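Local coordinates for protein isocitrate dehydrogenase [NAD] subunit 2, mitochondrial (Saccharomyces cerevisiae, PDB 3BLX) that oxidatively decarboxylates isocitrate to 2-oxoglutarate with NAD+ as a subunit of the allosteric citric acid cycle enzyme, and also binds leader sequences of mitochondrial mRNAs, at residues B[219-222]-B[223-227]; B[257-261]-B[262-266]; B[67-71]-B[72-76]; B[304-308]-B[309-313]; B[158-162]-B[163-167]. All blocks are in the same frame, centred on the assembly; numbering follows the deposited sequence.

Contact 1: residues B[219-222]-B[223-227]; sequences ELID and NSVLK
Leu220 O, at the N-cap of helix 221-230, is gripped by one sound bond and two weak ones. Ser224 N donates to it at 3.0 Å and 174°, meeting it nearly end-on to the C=O bond. Asn223 N comes at 2.9 Å from Leu220 O but with a poorly directed hydrogen, and Ser224 OG adds a second weak bond at 3.3 Å to Leu220 O. With chi1 of -60°, the serine oxygen stands beside its own backbone N, which is why both donors of Ser224 face one carbonyl. One step on, Val225 N binds Ile221 O at 3.1 Å, and the apolar pair Ile221 CG1 and Val225 CG1 lies 4.2 Å apart on the same flank, where both side chains also rest on Leu250 of helix 244-258. On another side, the extended chain of Glu219, leaving the end of strand 215-220, crosses the equally extended Lys227, and their ends form a salt bridge, OE2 to NZ 3.1 Å. The other carboxylate oxygen, OE1, is bonded to Tyr235. OD1 of Asp222, a metal and substrate ligand by similarity, makes a long, weak ion pair with Lys189, and OD2 a weak hydrogen bond with Thr241 of a neighbouring subunit 1 chain. The chemistry thus implies a strand-to-helix junction closed by its first helical turn, with a two-partner carboxylate on one flank and the probable metal ligand on another.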
loop_
_atom_site.group_PDB
_atom_site.type_symbol
_atom_site.label_atom_id
_atom_site.label_comp_id
_atom_site.label_asym_id
_atom_site.label_seq_id
_atom_site.Cartn_x
_atom_site.Cartn_y
_atom_site.Cartn_z
ATOM N N GLU B 219 -33.992 -5.084 -37.794
ATOM C CA GLU B 219 -33.395 -3.754 -37.733
ATOM C C GLU B 219 -32.291 -3.638 -36.675
ATOM O O GLU B 219 -32.440 -4.187 -35.586
ATOM C CB GLU B 219 -34.502 -2.735 -37.487
ATOM C CG GLU B 219 -34.228 -1.364 -38.069
ATOM C CD GLU B 219 -35.509 -0.550 -38.217
ATOM O OE1 GLU B 219 -36.522 -0.876 -37.550
ATOM O OE2 GLU B 219 -35.506 0.416 -39.011
ATOM N N LEU B 220 -31.200 -2.938 -36.998
ATOM C CA LEU B 220 -30.116 -2.717 -36.040
ATOM C C LEU B 220 -30.667 -1.846 -34.948
ATOM O O LEU B 220 -31.369 -0.893 -35.239
ATOM C CB LEU B 220 -28.911 -2.018 -36.676
ATOM C CG LEU B 220 -27.891 -2.841 -37.464
ATOM C CD1 LEU B 220 -26.635 -2.011 -37.754
ATOM C CD2 LEU B 220 -27.541 -4.132 -36.728
ATOM N N ILE B 221 -30.357 -2.166 -33.701
ATOM C CA ILE B 221 -30.881 -1.372 -32.610
ATOM C C ILE B 221 -30.458 0.090 -32.779
ATOM O O ILE B 221 -31.238 0.972 -32.498
ATOM C CB ILE B 221 -30.465 -1.919 -31.254
ATOM C CG1 ILE B 221 -31.259 -1.222 -30.156
ATOM C CG2 ILE B 221 -28.985 -1.739 -31.069
ATOM C CD1 ILE B 221 -30.822 -1.531 -28.785
ATOM N N ASP B 222 -29.257 0.341 -33.296
ATOM C CA ASP B 222 -28.824 1.711 -33.616
ATOM C C ASP B 222 -29.852 2.438 -34.487
ATOM O O ASP B 222 -30.206 3.575 -34.213
ATOM C CB ASP B 222 -27.503 1.742 -34.390
ATOM C CG ASP B 222 -26.386 0.965 -33.723
ATOM O OD1 ASP B 222 -26.646 -0.120 -33.168
ATOM O OD2 ASP B 222 -25.229 1.438 -33.791
ATOM N N ASN B 223 -30.304 1.790 -35.559
ATOM C CA ASN B 223 -31.196 2.441 -36.509
ATOM C C ASN B 223 -32.583 2.644 -35.907
ATOM O O ASN B 223 -33.200 3.700 -36.035
ATOM C CB ASN B 223 -31.282 1.648 -37.820
ATOM C CG ASN B 223 -29.939 1.547 -38.540
ATOM O OD1 ASN B 223 -29.093 2.445 -38.458
ATOM N ND2 ASN B 223 -29.744 0.443 -39.260
ATOM N N SER B 224 -33.066 1.620 -35.233
ATOM C CA SER B 224 -34.348 1.703 -34.579
ATOM C C SER B 224 -34.437 2.895 -33.664
ATOM O O SER B 224 -35.440 3.591 -33.701
ATOM C CB SER B 224 -34.626 0.447 -33.773
ATOM O OG SER B 224 -34.634 -0.692 -34.609
ATOM N N VAL B 225 -33.429 3.150 -32.828
ATOM C CA VAL B 225 -33.591 4.286 -31.938
ATOM C C VAL B 225 -33.515 5.598 -32.687
ATOM O O VAL B 225 -34.203 6.540 -32.320
ATOM C CB VAL B 225 -32.761 4.265 -30.592
ATOM C CG1 VAL B 225 -32.277 2.863 -30.236
ATOM C CG2 VAL B 225 -31.657 5.284 -30.580
ATOM N N LEU B 226 -32.738 5.649 -33.767
ATOM C CA LEU B 226 -32.632 6.872 -34.550
ATOM C C LEU B 226 -33.973 7.158 -35.210
ATOM O O LEU B 226 -34.436 8.294 -35.221
ATOM C CB LEU B 226 -31.569 6.726 -35.617
ATOM C CG LEU B 226 -30.777 7.964 -36.042
ATOM C CD1 LEU B 226 -30.665 7.916 -37.526
ATOM C CD2 LEU B 226 -31.394 9.286 -35.609
ATOM N N LYS B 227 -34.605 6.120 -35.745
ATOM C CA LYS B 227 -35.863 6.301 -36.437
ATOM C C LYS B 227 -36.977 6.639 -35.457
ATOM O O LYS B 227 -37.636 7.671 -35.587
ATOM C CB LYS B 227 -36.231 5.056 -37.240
ATOM C CG LYS B 227 -35.307 4.767 -38.424
ATOM C CD LYS B 227 -35.930 3.662 -39.288
ATOM C CE LYS B 227 -35.057 3.328 -40.496
ATOM N NZ LYS B 227 -35.692 2.314 -41.394
#

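Contact 2: residues B[257-261]-B[262-266]; sequences LSAGS and LGLTP
Ala259 is the first residue to leave helix 244-258, and the backbone, passing through Gly260 with a positive phi of 87°, doubles back until Leu264 CA is 6.9 Å from Ala259 CA. The return runs through a type I turn, closed by Thr265 N on Leu262 O at 3.2 Å. Across the bend the methyl CB of Ala259 meets the CD1 branch of Leu264 at 3.9 Å, an apolar touch between one methyl and one branch end. The polar link is made by Ser261: its chi1 of 85° sets OG between its own backbone N and carbonyl carbon, and there OG accepts from Gly263 N at 3.0 Å and 159°. With an alanine here, Gly263 N is likely to lose this acceptor and the start of the turn to be freer to shift. The hydroxyl of Thr265 is hydrogen-bonded to Ser255, back on the helix. A serine or threonine side-chain oxygen of residue i accepting from the N-H of residue i+2 makes an ST turn; here it begins the link from helix 244-258 to strand 266-271, with Leu262 against Asp252 and Thr265 against Arg114, residues that by similarity bind metal and substrate.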
loop_
_atom_site.group_PDB
_atom_site.type_symbol
_atom_site.label_atom_id
_atom_site.label_comp_id
_atom_site.label_asym_id
_atom_site.label_seq_id
_atom_site.Cartn_x
_atom_site.Cartn_y
_atom_site.Cartn_z
ATOM N N LEU B 257 -41.026 8.546 -24.950
ATOM C CA LEU B 257 -41.597 9.137 -26.137
ATOM C C LEU B 257 -43.077 9.413 -25.904
ATOM O O LEU B 257 -43.583 10.476 -26.232
ATOM C CB LEU B 257 -41.397 8.228 -27.347
ATOM C CG LEU B 257 -39.950 8.173 -27.834
ATOM C CD1 LEU B 257 -39.757 7.146 -28.942
ATOM C CD2 LEU B 257 -39.488 9.547 -28.253
ATOM N N SER B 258 -43.763 8.459 -25.307
ATOM C CA SER B 258 -45.202 8.567 -25.149
ATOM C C SER B 258 -45.624 9.540 -24.055
ATOM O O SER B 258 -46.637 10.216 -24.194
ATOM C CB SER B 258 -45.835 7.187 -24.938
ATOM O OG SER B 258 -45.424 6.632 -23.712
ATOM N N ALA B 259 -44.832 9.638 -22.990
ATOM C CA ALA B 259 -45.271 10.346 -21.797
ATOM C C ALA B 259 -44.201 11.160 -21.069
ATOM O O ALA B 259 -44.515 12.094 -20.335
ATOM C CB ALA B 259 -45.941 9.355 -20.821
ATOM N N GLY B 260 -42.935 10.808 -21.248
ATOM C CA GLY B 260 -41.861 11.485 -20.531
ATOM C C GLY B 260 -41.598 10.858 -19.175
ATOM O O GLY B 260 -40.902 11.451 -18.347
ATOM N N SER B 261 -42.158 9.664 -18.945
ATOM C CA SER B 261 -41.976 8.943 -17.684
ATOM C C SER B 261 -42.703 7.620 -17.698
ATOM O O SER B 261 -43.482 7.335 -18.613
ATOM C CB SER B 261 -42.501 9.765 -16.504
ATOM O OG SER B 261 -43.902 9.564 -16.350
ATOM N N LEU B 262 -42.482 6.818 -16.660
ATOM C CA LEU B 262 -43.174 5.525 -16.544
ATOM C C LEU B 262 -44.595 5.631 -15.981
ATOM O O LEU B 262 -45.273 4.605 -15.803
ATOM C CB LEU B 262 -42.364 4.540 -15.692
ATOM C CG LEU B 262 -40.945 4.135 -16.096
ATOM C CD1 LEU B 262 -40.830 3.886 -17.583
ATOM C CD2 LEU B 262 -39.943 5.184 -15.658
ATOM N N GLY B 263 -45.026 6.867 -15.720
ATOM C CA GLY B 263 -46.256 7.145 -15.003
ATOM C C GLY B 263 -47.539 6.617 -15.613
ATOM O O GLY B 263 -48.485 6.293 -14.897
ATOM N N LEU B 264 -47.576 6.520 -16.938
ATOM C CA LEU B 264 -48.797 6.117 -17.601
ATOM C C LEU B 264 -48.652 4.783 -18.323
ATOM O O LEU B 264 -49.437 4.457 -19.217
ATOM C CB LEU B 264 -49.264 7.215 -18.571
ATOM C CG LEU B 264 -49.131 8.633 -18.012
ATOM C CD1 LEU B 264 -49.401 9.669 -19.082
ATOM C CD2 LEU B 264 -50.041 8.825 -16.806
ATOM N N THR B 265 -47.665 3.999 -17.917
ATOM C CA THR B 265 -47.300 2.812 -18.674
ATOM C C THR B 265 -47.759 1.492 -18.055
ATOM O O THR B 265 -47.419 1.164 -16.906
ATOM C CB THR B 265 -45.783 2.760 -18.895
ATOM O OG1 THR B 265 -45.345 3.979 -19.511
ATOM C CG2 THR B 265 -45.428 1.578 -19.781
ATOM N N PRO B 266 -48.534 0.729 -18.830
ATOM C CA PRO B 266 -49.024 -0.619 -18.539
ATOM C C PRO B 266 -47.984 -1.638 -18.979
ATOM O O PRO B 266 -47.145 -1.332 -19.837
ATOM C CB PRO B 266 -50.249 -0.767 -19.454
ATOM C CG PRO B 266 -50.285 0.458 -20.301
ATOM C CD PRO B 266 -49.021 1.223 -20.123
#

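Contact 3: residues B[67-71]-B[72-76]; sequences TTIPD and PAVQS
Val74 brings its CG2 methyl to the CG2 methyl of Ile69 at 3.5 Å, the two side chains crossing at a slant. The same valine methyl hangs over the bend where the chain turns from Ile69 through Pro70 into helix 71-80. Pro70 CB in turn touches Pro72 CD at 4.0 Å, so one proline ring abuts the other across Asp71. On the solvent-facing flank Gln75 NE2 donates to Asp71 OD1 at 3.2 Å and 163°. The acceptor lies in the amide plane of Gln75, whereas the donor comes in 38° above the carboxylate plane. A bend in the glutamine chain brings the amide to that height, its chi2 being -53°. Behind these side chains stand two backbone bonds of the first helical turn, Val74 N to Pro70 O at 3.1 Å and Gln75 N to Asp71 O at 3.1 Å, the second joining the same two residues as the side-chain bond. Farther out, Ile69 is packed on Leu103 and Thr106 of helix 99-107, and Thr68 is paired through its backbone with Ile61. The contact therefore sits where the small hairpin of strands 61-63 and 66-68 passes into helix 71-80, beside helix 99-107.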
loop_
_atom_site.group_PDB
_atom_site.type_symbol
_atom_site.label_atom_id
_atom_site.label_comp_id
_atom_site.label_asym_id
_atom_site.label_seq_id
_atom_site.Cartn_x
_atom_site.Cartn_y
_atom_site.Cartn_z
ATOM N N THR B 67 -34.626 -16.453 -2.215
ATOM C CA THR B 67 -35.945 -15.826 -2.068
ATOM C C THR B 67 -37.050 -16.648 -2.737
ATOM O O THR B 67 -36.939 -17.049 -3.896
ATOM C CB THR B 67 -35.980 -14.357 -2.570
ATOM O OG1 THR B 67 -35.592 -14.304 -3.943
ATOM C CG2 THR B 67 -35.030 -13.500 -1.765
ATOM N N THR B 68 -38.103 -16.917 -1.976
ATOM C CA THR B 68 -39.209 -17.748 -2.431
ATOM C C THR B 68 -40.540 -17.007 -2.239
ATOM O O THR B 68 -40.675 -16.130 -1.394
ATOM C CB THR B 68 -39.232 -19.147 -1.712
ATOM O OG1 THR B 68 -38.198 -20.002 -2.235
ATOM C CG2 THR B 68 -40.588 -19.843 -1.887
ATOM N N ILE B 69 -41.523 -17.353 -3.051
ATOM C CA ILE B 69 -42.800 -16.672 -3.010
ATOM C C ILE B 69 -43.778 -17.466 -2.154
ATOM O O ILE B 69 -43.945 -18.663 -2.353
ATOM C CB ILE B 69 -43.341 -16.479 -4.442
ATOM C CG1 ILE B 69 -44.727 -15.841 -4.413
ATOM C CG2 ILE B 69 -43.300 -17.795 -5.221
ATOM C CD1 ILE B 69 -44.653 -14.366 -4.191
ATOM N N PRO B 70 -44.410 -16.800 -1.176
ATOM C CA PRO B 70 -45.348 -17.409 -0.223
ATOM C C PRO B 70 -46.354 -18.358 -0.871
ATOM O O PRO B 70 -46.870 -18.058 -1.949
ATOM C CB PRO B 70 -46.077 -16.197 0.353
ATOM C CG PRO B 70 -45.064 -15.124 0.331
ATOM C CD PRO B 70 -44.216 -15.366 -0.902
ATOM N N ASP B 71 -46.644 -19.475 -0.208
ATOM C CA ASP B 71 -47.518 -20.516 -0.766
ATOM C C ASP B 71 -49.001 -20.110 -0.909
ATOM O O ASP B 71 -49.690 -20.558 -1.829
ATOM C CB ASP B 71 -47.384 -21.825 0.037
ATOM C CG ASP B 71 -47.684 -23.072 -0.802
ATOM O OD1 ASP B 71 -47.202 -23.155 -1.957
ATOM O OD2 ASP B 71 -48.392 -23.976 -0.293
ATOM N N PRO B 72 -49.506 -19.275 0.010
ATOM C CA PRO B 72 -50.868 -18.744 -0.140
ATOM C C PRO B 72 -51.093 -18.099 -1.518
ATOM O O PRO B 72 -52.066 -18.435 -2.215
ATOM C CB PRO B 72 -50.945 -17.675 0.954
ATOM C CG PRO B 72 -49.990 -18.134 1.991
ATOM C CD PRO B 72 -48.879 -18.860 1.278
ATOM N N ALA B 73 -50.199 -17.187 -1.901
ATOM C CA ALA B 73 -50.262 -16.523 -3.201
ATOM C C ALA B 73 -49.986 -17.464 -4.387
ATOM O O ALA B 73 -50.687 -17.406 -5.395
ATOM C CB ALA B 73 -49.328 -15.320 -3.233
ATOM N N VAL B 74 -48.971 -18.321 -4.276
ATOM C CA VAL B 74 -48.670 -19.292 -5.334
ATOM C C VAL B 74 -49.922 -20.077 -5.762
ATOM O O VAL B 74 -50.261 -20.120 -6.945
ATOM C CB VAL B 74 -47.551 -20.289 -4.915
ATOM C CG1 VAL B 74 -47.324 -21.342 -6.001
ATOM C CG2 VAL B 74 -46.258 -19.555 -4.605
ATOM N N GLN B 75 -50.602 -20.689 -4.793
ATOM C CA GLN B 75 -51.782 -21.508 -5.066
ATOM C C GLN B 75 -52.910 -20.682 -5.663
ATOM O O GLN B 75 -53.572 -21.098 -6.616
ATOM C CB GLN B 75 -52.259 -22.196 -3.788
ATOM C CG GLN B 75 -51.204 -23.075 -3.150
ATOM C CD GLN B 75 -50.616 -24.069 -4.131
ATOM O OE1 GLN B 75 -51.302 -24.544 -5.053
ATOM N NE2 GLN B 75 -49.336 -24.393 -3.944
ATOM N N SER B 76 -53.122 -19.505 -5.091
ATOM C CA SER B 76 -54.141 -18.590 -5.576
ATOM C C SER B 76 -53.967 -18.218 -7.056
ATOM O O SER B 76 -54.924 -18.230 -7.828
ATOM C CB SER B 76 -54.133 -17.329 -4.720
ATOM O OG SER B 76 -54.964 -16.337 -5.289
#

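Contact 4: residues B[304-308]-B[309-313]; sequences MMLNH and MGLTN
Met309 lies against Leu306 and Met305 over the last turn of helix 296-309, through its CB, CG and CE. Its CB lies 3.3 Å from Leu306 O, its CG lies 3.5 Å from Met305 O, and the bend at chi3, -54°, swings CE onto the CD1 branch of Leu306 at 3.5 Å. The same methyl is 4.1 Å from Met305 CG, the two methionines lying side by side and pointing the same way. Leu306 CD1 also receives Leu311 CD1 at 4.0 Å, those two side chains crossing at about a right angle, and all of Leu306, Met309 and Leu311 touch Ile51 of strand 51-52. In the backbone, Leu306 O accepts Gly310 N at 2.9 Å, the donor lying close to the C=O direction; Met309 N also bonds to it, from well above the carbonyl plane, and Leu311 N adds a weak, long bond. Beyond the glycine, Thr312 OG1 donates to Gly310 O, while His308 NE2 is hydrogen-bonded to Gly9 O. Thr312 is a known phosphorylation site, unmodified here. The glycine with a positive phi of 111°, just after the helix, together with the bond from Leu311 N to Leu306 O, recalls a Schellman ending, though Gly310 N goes to Leu306 O rather than Asn307 O. An inverse gamma turn centred on Leu311 then starts helix 312-326 directly.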
loop_
_atom_site.group_PDB
_atom_site.type_symbol
_atom_site.label_atom_id
_atom_site.label_comp_id
_atom_site.label_asym_id
_atom_site.label_seq_id
_atom_site.Cartn_x
_atom_site.Cartn_y
_atom_site.Cartn_z
ATOM N N MET B 304 -55.523 -4.477 -20.552
ATOM C CA MET B 304 -54.715 -5.539 -21.136
ATOM C C MET B 304 -55.112 -6.900 -20.585
ATOM O O MET B 304 -55.103 -7.898 -21.303
ATOM C CB MET B 304 -53.227 -5.312 -20.872
ATOM C CG MET B 304 -52.624 -4.071 -21.502
ATOM S SD MET B 304 -50.815 -3.988 -21.266
ATOM C CE MET B 304 -50.317 -5.230 -22.451
ATOM N N MET B 305 -55.444 -6.932 -19.299
ATOM C CA MET B 305 -55.873 -8.159 -18.636
ATOM C C MET B 305 -57.239 -8.632 -19.165
ATOM O O MET B 305 -57.410 -9.802 -19.529
ATOM C CB MET B 305 -55.915 -7.954 -17.128
ATOM C CG MET B 305 -56.199 -9.219 -16.355
ATOM S SD MET B 305 -56.431 -8.944 -14.608
ATOM C CE MET B 305 -57.708 -7.671 -14.598
ATOM N N LEU B 306 -58.207 -7.719 -19.215
ATOM C CA LEU B 306 -59.517 -8.015 -19.799
ATOM C C LEU B 306 -59.334 -8.642 -21.176
ATOM O O LEU B 306 -59.742 -9.779 -21.411
ATOM C CB LEU B 306 -60.367 -6.741 -19.884
ATOM C CG LEU B 306 -61.373 -6.402 -18.762
ATOM C CD1 LEU B 306 -61.169 -7.211 -17.494
ATOM C CD2 LEU B 306 -61.375 -4.902 -18.459
ATOM N N ASN B 307 -58.689 -7.899 -22.071
ATOM C CA ASN B 307 -58.392 -8.386 -23.416
ATOM C C ASN B 307 -57.715 -9.750 -23.445
ATOM O O ASN B 307 -57.837 -10.482 -24.410
ATOM C CB ASN B 307 -57.533 -7.383 -24.187
ATOM C CG ASN B 307 -58.345 -6.248 -24.770
ATOM O OD1 ASN B 307 -59.417 -6.467 -25.335
ATOM N ND2 ASN B 307 -57.840 -5.024 -24.639
ATOM N N HIS B 308 -56.986 -10.091 -22.398
ATOM C CA HIS B 308 -56.284 -11.366 -22.390
ATOM C C HIS B 308 -57.266 -12.464 -21.983
ATOM O O HIS B 308 -57.067 -13.657 -22.284
ATOM C CB HIS B 308 -55.052 -11.295 -21.467
ATOM C CG HIS B 308 -54.371 -12.614 -21.249
ATOM N ND1 HIS B 308 -54.289 -13.212 -20.009
ATOM C CD2 HIS B 308 -53.743 -13.448 -22.106
ATOM C CE1 HIS B 308 -53.641 -14.359 -20.109
ATOM N NE2 HIS B 308 -53.299 -14.526 -21.374
ATOM N N MET B 309 -58.342 -12.033 -21.324
ATOM C CA MET B 309 -59.354 -12.939 -20.799
ATOM C C MET B 309 -60.495 -13.146 -21.793
ATOM O O MET B 309 -61.182 -14.166 -21.753
ATOM C CB MET B 309 -59.878 -12.435 -19.448
ATOM C CG MET B 309 -58.915 -12.671 -18.296
ATOM S SD MET B 309 -59.545 -12.167 -16.688
ATOM C CE MET B 309 -59.994 -10.483 -17.038
ATOM N N GLY B 310 -60.691 -12.188 -22.697
ATOM C CA GLY B 310 -61.729 -12.305 -23.710
ATOM C C GLY B 310 -62.875 -11.324 -23.526
ATOM O O GLY B 310 -63.722 -11.176 -24.402
ATOM N N LEU B 311 -62.902 -10.658 -22.377
ATOM C CA LEU B 311 -63.898 -9.637 -22.092
ATOM C C LEU B 311 -63.613 -8.360 -22.878
ATOM O O LEU B 311 -63.427 -7.294 -22.291
ATOM C CB LEU B 311 -63.916 -9.330 -20.598
ATOM C CG LEU B 311 -63.832 -10.545 -19.669
ATOM C CD1 LEU B 311 -63.858 -10.104 -18.211
ATOM C CD2 LEU B 311 -64.949 -11.541 -19.944
ATOM N N THR B 312 -63.590 -8.480 -24.204
ATOM C CA THR B 312 -63.301 -7.367 -25.109
ATOM C C THR B 312 -64.269 -6.189 -24.949
ATOM O O THR B 312 -63.866 -5.026 -25.060
ATOM C CB THR B 312 -63.349 -7.823 -26.590
ATOM O OG1 THR B 312 -62.775 -9.130 -26.721
ATOM C CG2 THR B 312 -62.609 -6.829 -27.500
ATOM N N ASN B 313 -65.545 -6.492 -24.705
ATOM C CA ASN B 313 -66.564 -5.454 -24.590
ATOM C C ASN B 313 -66.286 -4.565 -23.390
ATOM O O ASN B 313 -66.270 -3.330 -23.486
ATOM C CB ASN B 313 -67.959 -6.077 -24.491
ATOM C CG ASN B 313 -68.334 -6.869 -25.733
ATOM O OD1 ASN B 313 -68.063 -6.445 -26.863
ATOM N ND2 ASN B 313 -68.962 -8.026 -25.532
#

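Contact 5: residues B[158-162]-B[163-167]; sequences KLITR and DASER
The guanidinium of Arg162 and the carboxylate of Asp163 are turned 78° apart, and the side chains cross at about a right angle; with Arg162 NE 6.3 Å from Asp163 OD1 they make no ion pair. Arg167 presents a guanidinium face to the backbone of this turn: Asp163 O stands 4.0 Å above that plane over its centre, and Ala164 N lies over the same face nearer the rim. The polar core is at Thr161, the N-cap of helix 162-178. Its chi1 of 66° turns OG1 inward over the first turn, where it accepts Ala164 N at 3.2 Å and 163°. The carbonyl of the same residue takes two more donors of Ser165, N at 3.2 Å and OG at 3.1 Å from Thr161 O, which come from opposite faces of the carbonyl plane. Glu166 N on Arg162 O, at 2.8 Å, continues the turn, and the carboxylate of Glu166 goes to Arg170 in a salt bridge. A valine here, lacking the hydroxyl, would probably leave Ala164 N without its cap and Glu139, which also bonds OG1, without that partner. Since the strand pairs in antiparallel fashion with one of a neighbouring subunit 1 chain, this chemistry implies a helix start fixed by both oxygens of Thr161 right at a subunit interface.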
loop_
_atom_site.group_PDB
_atom_site.type_symbol
_atom_site.label_atom_id
_atom_site.label_comp_id
_atom_site.label_asym_id
_atom_site.label_seq_id
_atom_site.Cartn_x
_atom_site.Cartn_y
_atom_site.Cartn_z
ATOM N N LYS B 158 -23.198 -14.311 -19.967
ATOM C CA LYS B 158 -24.625 -14.182 -20.334
ATOM C C LYS B 158 -25.031 -15.264 -21.339
ATOM O O LYS B 158 -24.257 -15.648 -22.212
ATOM C CB LYS B 158 -24.942 -12.791 -20.905
ATOM C CG LYS B 158 -25.054 -11.686 -19.859
ATOM C CD LYS B 158 -24.982 -10.309 -20.508
ATOM C CE LYS B 158 -24.449 -9.254 -19.534
ATOM N NZ LYS B 158 -23.968 -8.012 -20.223
ATOM N N LEU B 159 -26.252 -15.747 -21.204
ATOM C CA LEU B 159 -26.709 -16.867 -21.996
ATOM C C LEU B 159 -27.889 -16.468 -22.848
ATOM O O LEU B 159 -28.763 -15.714 -22.402
ATOM C CB LEU B 159 -27.181 -17.967 -21.063
ATOM C CG LEU B 159 -26.681 -19.339 -21.434
ATOM C CD1 LEU B 159 -25.195 -19.326 -21.340
ATOM C CD2 LEU B 159 -27.251 -20.311 -20.457
ATOM N N ILE B 160 -27.917 -16.982 -24.069
ATOM C CA ILE B 160 -29.121 -16.900 -24.904
ATOM C C ILE B 160 -29.404 -18.264 -25.564
ATOM O O ILE B 160 -28.493 -18.903 -26.060
ATOM C CB ILE B 160 -29.040 -15.738 -25.943
ATOM C CG1 ILE B 160 -30.421 -15.308 -26.389
ATOM C CG2 ILE B 160 -28.275 -16.135 -27.163
ATOM C CD1 ILE B 160 -30.385 -14.398 -27.598
ATOM N N THR B 161 -30.650 -18.726 -25.540
ATOM C CA THR B 161 -30.978 -20.044 -26.110
ATOM C C THR B 161 -32.018 -19.955 -27.208
ATOM O O THR B 161 -32.868 -19.073 -27.182
ATOM C CB THR B 161 -31.505 -21.067 -25.061
ATOM O OG1 THR B 161 -32.777 -20.644 -24.550
ATOM C CG2 THR B 161 -30.519 -21.273 -23.917
ATOM N N ARG B 162 -31.935 -20.885 -28.160
ATOM C CA ARG B 162 -32.917 -21.024 -29.231
ATOM C C ARG B 162 -34.321 -21.206 -28.643
ATOM O O ARG B 162 -35.245 -20.507 -29.039
ATOM C CB ARG B 162 -32.534 -22.183 -30.166
ATOM C CG ARG B 162 -33.712 -22.899 -30.805
ATOM C CD ARG B 162 -33.290 -23.760 -31.988
ATOM N NE ARG B 162 -33.234 -23.012 -33.246
ATOM C CZ ARG B 162 -32.162 -22.344 -33.669
ATOM N NH1 ARG B 162 -31.058 -22.326 -32.926
ATOM N NH2 ARG B 162 -32.189 -21.691 -34.827
ATOM N N ASP B 163 -34.475 -22.098 -27.667
ATOM C CA ASP B 163 -35.795 -22.355 -27.073
ATOM C C ASP B 163 -36.471 -21.090 -26.538
ATOM O O ASP B 163 -37.604 -20.792 -26.885
ATOM C CB ASP B 163 -35.710 -23.408 -25.965
ATOM C CG ASP B 163 -35.481 -24.822 -26.496
ATOM O OD1 ASP B 163 -35.541 -25.021 -27.734
ATOM O OD2 ASP B 163 -35.245 -25.735 -25.664
ATOM N N ALA B 164 -35.783 -20.349 -25.690
ATOM C CA ALA B 164 -36.401 -19.200 -25.051
ATOM C C ALA B 164 -36.727 -18.132 -26.072
ATOM O O ALA B 164 -37.679 -17.375 -25.892
ATOM C CB ALA B 164 -35.494 -18.634 -23.967
ATOM N N SER B 165 -35.917 -18.069 -27.126
ATOM C CA SER B 165 -36.106 -17.105 -28.204
ATOM C C SER B 165 -37.307 -17.462 -29.116
ATOM O O SER B 165 -38.086 -16.594 -29.487
ATOM C CB SER B 165 -34.820 -16.988 -29.035
ATOM O OG SER B 165 -33.821 -16.303 -28.317
ATOM N N GLU B 166 -37.431 -18.738 -29.482
ATOM C CA GLU B 166 -38.550 -19.236 -30.269
ATOM C C GLU B 166 -39.692 -19.391 -29.318
ATOM O O GLU B 166 -40.044 -20.500 -28.931
ATOM C CB GLU B 166 -38.200 -20.598 -30.875
ATOM C CG GLU B 166 -39.363 -21.373 -31.500
ATOM C CD GLU B 166 -39.069 -22.877 -31.669
ATOM O OE1 GLU B 166 -37.877 -23.290 -31.593
ATOM O OE2 GLU B 166 -40.045 -23.643 -31.883
ATOM N N ARG B 167 -40.262 -18.275 -28.913
ATOM C CA ARG B 167 -41.223 -18.303 -27.830
ATOM C C ARG B 167 -41.649 -16.908 -27.493
ATOM O O ARG B 167 -42.843 -16.648 -27.424
ATOM C CB ARG B 167 -40.654 -18.974 -26.600
ATOM C CG ARG B 167 -41.726 -19.358 -25.604
ATOM C CD ARG B 167 -41.346 -20.559 -24.761
ATOM N NE ARG B 167 -40.285 -20.212 -23.830
ATOM C CZ ARG B 167 -39.452 -21.093 -23.295
ATOM N NH1 ARG B 167 -39.571 -22.380 -23.608
ATOM N NH2 ARG B 167 -38.501 -20.684 -22.454
#

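Overall arrangement
Contact 2 is the surface contact, whereas the other four are partly buried. Contacts 1, 3 and 5 all begin a helix after a strand and share a backbone bond that closes its first turn, but differ in the side-chain bonds beside it: a salt bridge in contact 1, an amide-carboxylate bond in contact 3, a threonine cap in contact 5. Contacts 2 and 4 instead follow helix ends and use glycines with positive phi; they touch each other, Pro266 CB on Met304 SD at 3.7 Å. Contacts 1, 2 and 5 face chains of subunit 1, and contacts 1 and 2 adjoin the probable metal site; contacts 3 and 4 are met by no other chain.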